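Local coordinates for twin-arginine translocation pathway signal protein (Burkholderia phytofirmans, PDB 2RJO) that binds beta-D-galactopyranose and probably serves as a periplasmic sugar-binding protein, at residues 45-55 / 72-80. Sequence-based numbering, arbitrary orientation.
Sequences GSSEKGIADIR and NDSADARVI
Ser47, Asn72 and Asp76 form a polar cluster at the N-terminal ends of two neighbouring surface helices of the periplasmic binding protein fold, with an apolar seam below it. The helix segments 47-55 and 74-80 run nearly parallel, at 18°, with their axes 10.5 Å apart. The Ser47 hydroxyl is the hub. Ser47 OG donates to Asp76 OD2 at 2.5 Å, on the syn side of the carboxylate. Asn72 ND2 donates to Ser47 OG at 2.7 Å, in a nearly straight bond within the amide plane. With chi1 at -179° the Asn72 amide swings away from its own backbone N and reaches Ser47. The same ND2 makes a weak bond to Gly45 O. Asn72 OD1 accepts from Arg13, a residue of the galactose pocket, and the Asn72 side chain is about 7 Å from the bound galactose.

Further along, Ile51 and Val79 meet tip to tip. Ile51 CD1 packs 3.8 Å from Ile80 CG1, the two side chains lying alongside and pointing opposite ways. Ile54 lies roughly perpendicular to Ile80, Ile54 CD1 to Ile80 CD1 at 3.6 Å. Arg55 NH2 lies 3.4 Å from Val79 CG2. Ile51 CG1 covers one guanidinium face, and a water links NH2, weakly, to Val79 O. Beneath the seam, Ile54 and Ile80 both rest on Leu67 of strand 65-69, which lies between the two helices in sequence and pairs in parallel with strands 7-12 and 90-94.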
loop_
_atom_site.group_PDB
_atom_site.type_symbol
_atom_site.label_atom_id
_atom_site.label_comp_id
_atom_site.label_asym_id
_atom_site.label_seq_id
_atom_site.Cartn_x
_atom_site.Cartn_y
_atom_site.Cartn_z
ATOM N N GLY A 45 -1.192 7.556 12.540
ATOM C CA GLY A 45 -1.546 6.361 13.287
ATOM C C GLY A 45 -2.782 6.458 14.151
ATOM O O GLY A 45 -3.236 5.456 14.713
ATOM N N SER A 46 -3.325 7.666 14.261
ATOM C CA SER A 46 -4.513 7.902 15.067
ATOM C C SER A 46 -5.782 7.847 14.233
ATOM O O SER A 46 -6.071 8.778 13.494
ATOM C CB SER A 46 -4.418 9.273 15.738
ATOM O OG SER A 46 -5.528 9.494 16.584
ATOM N N SER A 47 -6.534 6.755 14.340
ATOM C CA SER A 47 -7.783 6.629 13.591
ATOM C C SER A 47 -8.725 7.750 14.018
ATOM O O SER A 47 -9.533 8.244 13.233
ATOM C CB SER A 47 -8.447 5.280 13.872
ATOM O OG SER A 47 -7.706 4.211 13.311
ATOM N N GLU A 48 -8.606 8.141 15.282
ATOM C CA GLU A 48 -9.427 9.198 15.866
ATOM C C GLU A 48 -9.144 10.542 15.188
ATOM O O GLU A 48 -10.061 11.307 14.883
ATOM C CB GLU A 48 -9.141 9.289 17.368
ATOM C CG GLU A 48 -9.031 7.922 18.106
ATOM C CD GLU A 48 -7.673 7.194 17.913
ATOM O OE1 GLU A 48 -6.612 7.863 17.924
ATOM O OE2 GLU A 48 -7.657 5.946 17.777
ATOM N N LYS A 49 -7.871 10.828 14.944
ATOM C CA LYS A 49 -7.497 12.075 14.278
ATOM C C LYS A 49 -7.946 12.074 12.813
ATOM O O LYS A 49 -8.467 13.071 12.315
ATOM C CB LYS A 49 -5.984 12.281 14.330
ATOM C CG LYS A 49 -5.555 13.499 13.549
ATOM C CD LYS A 49 -4.066 13.726 13.581
ATOM C CE LYS A 49 -3.705 14.872 12.655
ATOM N NZ LYS A 49 -2.266 15.171 12.702
ATOM N N GLY A 50 -7.737 10.949 12.133
ATOM C CA GLY A 50 -8.119 10.842 10.736
ATOM C C GLY A 50 -9.582 11.124 10.466
ATOM O O GLY A 50 -9.922 11.861 9.540
ATOM N N ILE A 51 -10.465 10.550 11.270
ATOM C CA ILE A 51 -11.881 10.779 11.050
ATOM C C ILE A 51 -12.271 12.189 11.478
ATOM O O ILE A 51 -13.146 12.819 10.874
ATOM C CB ILE A 51 -12.737 9.734 11.796
ATOM C CG1 ILE A 51 -14.201 9.897 11.406
ATOM C CG2 ILE A 51 -12.588 9.898 13.279
ATOM C CD1 ILE A 51 -14.436 9.835 9.909
ATOM N N ALA A 52 -11.604 12.701 12.506
ATOM C CA ALA A 52 -11.895 14.049 12.988
ATOM C C ALA A 52 -11.591 15.064 11.895
ATOM O O ALA A 52 -12.402 15.951 11.617
ATOM C CB ALA A 52 -11.066 14.353 14.232
ATOM N N ASP A 53 -10.422 14.927 11.271
ATOM C CA ASP A 53 -9.999 15.822 10.199
ATOM C C ASP A 53 -10.917 15.754 8.984
ATOM O O ASP A 53 -11.248 16.782 8.379
ATOM C CB ASP A 53 -8.566 15.486 9.767
ATOM C CG ASP A 53 -7.544 15.842 10.823
ATOM O OD1 ASP A 53 -7.960 16.199 11.945
ATOM O OD2 ASP A 53 -6.325 15.761 10.540
ATOM N N ILE A 54 -11.311 14.538 8.619
ATOM C CA ILE A 54 -12.187 14.339 7.478
ATOM C C ILE A 54 -13.509 15.040 7.750
ATOM O O ILE A 54 -14.076 15.662 6.853
ATOM C CB ILE A 54 -12.425 12.834 7.213
ATOM C CG1 ILE A 54 -11.153 12.201 6.639
ATOM C CG2 ILE A 54 -13.571 12.650 6.254
ATOM C CD1 ILE A 54 -11.198 10.692 6.527
ATOM N N ARG A 55 -13.991 14.946 8.989
ATOM C CA ARG A 55 -15.246 15.595 9.364
ATOM C C ARG A 55 -15.083 17.108 9.302
ATOM O O ARG A 55 -15.937 17.814 8.778
ATOM C CB ARG A 55 -15.682 15.171 10.779
ATOM C CG ARG A 55 -16.515 13.884 10.815
ATOM C CD ARG A 55 -16.611 13.279 12.224
ATOM N NE ARG A 55 -17.342 12.013 12.201
ATOM C CZ ARG A 55 -17.281 11.083 13.152
ATOM N NH1 ARG A 55 -16.518 11.262 14.227
ATOM N NH2 ARG A 55 -17.980 9.957 13.021
ATOM N N ASN A 72 -6.577 4.075 8.044
ATOM C CA ASN A 72 -5.583 3.651 9.033
ATOM C C ASN A 72 -5.847 2.197 9.438
ATOM O O ASN A 72 -4.921 1.400 9.571
ATOM C CB ASN A 72 -5.658 4.568 10.258
ATOM C CG ASN A 72 -4.647 4.213 11.319
ATOM O OD1 ASN A 72 -3.445 4.141 11.048
ATOM N ND2 ASN A 72 -5.128 4.000 12.549
ATOM N N ASP A 73 -7.119 1.862 9.620
ATOM C CA ASP A 73 -7.530 0.507 9.979
ATOM C C ASP A 73 -8.778 0.212 9.154
ATOM O O ASP A 73 -9.450 1.129 8.683
ATOM C CB ASP A 73 -7.851 0.403 11.483
ATOM C CG ASP A 73 -6.860 -0.491 12.243
ATOM O OD1 ASP A 73 -6.240 -1.375 11.597
ATOM O OD2 ASP A 73 -6.711 -0.327 13.489
ATOM N N SER A 74 -9.088 -1.062 8.976
ATOM C CA SER A 74 -10.255 -1.440 8.189
ATOM C C SER A 74 -11.585 -0.957 8.769
ATOM O O SER A 74 -12.552 -0.773 8.034
ATOM C CB SER A 74 -10.281 -2.957 8.010
ATOM O OG SER A 74 -9.031 -3.391 7.498
ATOM N N ALA A 75 -11.633 -0.744 10.079
ATOM C CA ALA A 75 -12.856 -0.279 10.731
ATOM C C ALA A 75 -13.163 1.164 10.351
ATOM O O ALA A 75 -14.325 1.510 10.116
ATOM C CB ALA A 75 -12.718 -0.387 12.243
ATOM N N ASP A 76 -12.122 1.999 10.292
ATOM C CA ASP A 76 -12.262 3.415 9.958
ATOM C C ASP A 76 -12.969 3.661 8.636
ATOM O O ASP A 76 -13.668 4.654 8.480
ATOM C CB ASP A 76 -10.886 4.077 9.897
ATOM C CG ASP A 76 -10.140 3.994 11.207
ATOM O OD1 ASP A 76 -10.730 4.375 12.237
ATOM O OD2 ASP A 76 -8.965 3.562 11.204
ATOM N N ALA A 77 -12.764 2.762 7.682
ATOM C CA ALA A 77 -13.366 2.888 6.357
ATOM C C ALA A 77 -14.873 3.114 6.357
ATOM O O ALA A 77 -15.366 3.985 5.641
ATOM C CB ALA A 77 -13.050 1.662 5.531
ATOM N N ARG A 78 -15.608 2.335 7.144
ATOM C CA ARG A 78 -17.054 2.480 7.164
ATOM C C ARG A 78 -17.491 3.842 7.674
ATOM O O ARG A 78 -18.321 4.501 7.052
ATOM C CB ARG A 78 -17.715 1.398 8.019
ATOM C CG ARG A 78 -19.244 1.358 7.856
ATOM C CD ARG A 78 -19.900 0.541 8.959
ATOM N NE ARG A 78 -19.206 -0.720 9.196
ATOM C CZ ARG A 78 -19.218 -1.759 8.366
ATOM N NH1 ARG A 78 -19.896 -1.700 7.228
ATOM N NH2 ARG A 78 -18.550 -2.863 8.686
ATOM N N VAL A 79 -16.936 4.280 8.794
ATOM C CA VAL A 79 -17.347 5.570 9.325
ATOM C C VAL A 79 -16.987 6.705 8.372
ATOM O O VAL A 79 -17.753 7.660 8.231
ATOM C CB VAL A 79 -16.746 5.824 10.711
ATOM C CG1 VAL A 79 -15.246 5.805 10.648
ATOM C CG2 VAL A 79 -17.244 7.134 11.244
ATOM N N ILE A 80 -15.840 6.598 7.706
ATOM C CA ILE A 80 -15.432 7.620 6.752
ATOM C C ILE A 80 -16.423 7.650 5.600
ATOM O O ILE A 80 -16.869 8.709 5.184
ATOM C CB ILE A 80 -14.029 7.326 6.180
ATOM C CG1 ILE A 80 -12.983 7.484 7.278
ATOM C CG2 ILE A 80 -13.740 8.244 4.986
ATOM C CD1 ILE A 80 -11.590 7.092 6.840
HETATM O O HOH W 1 -19.620 8.910 10.161
#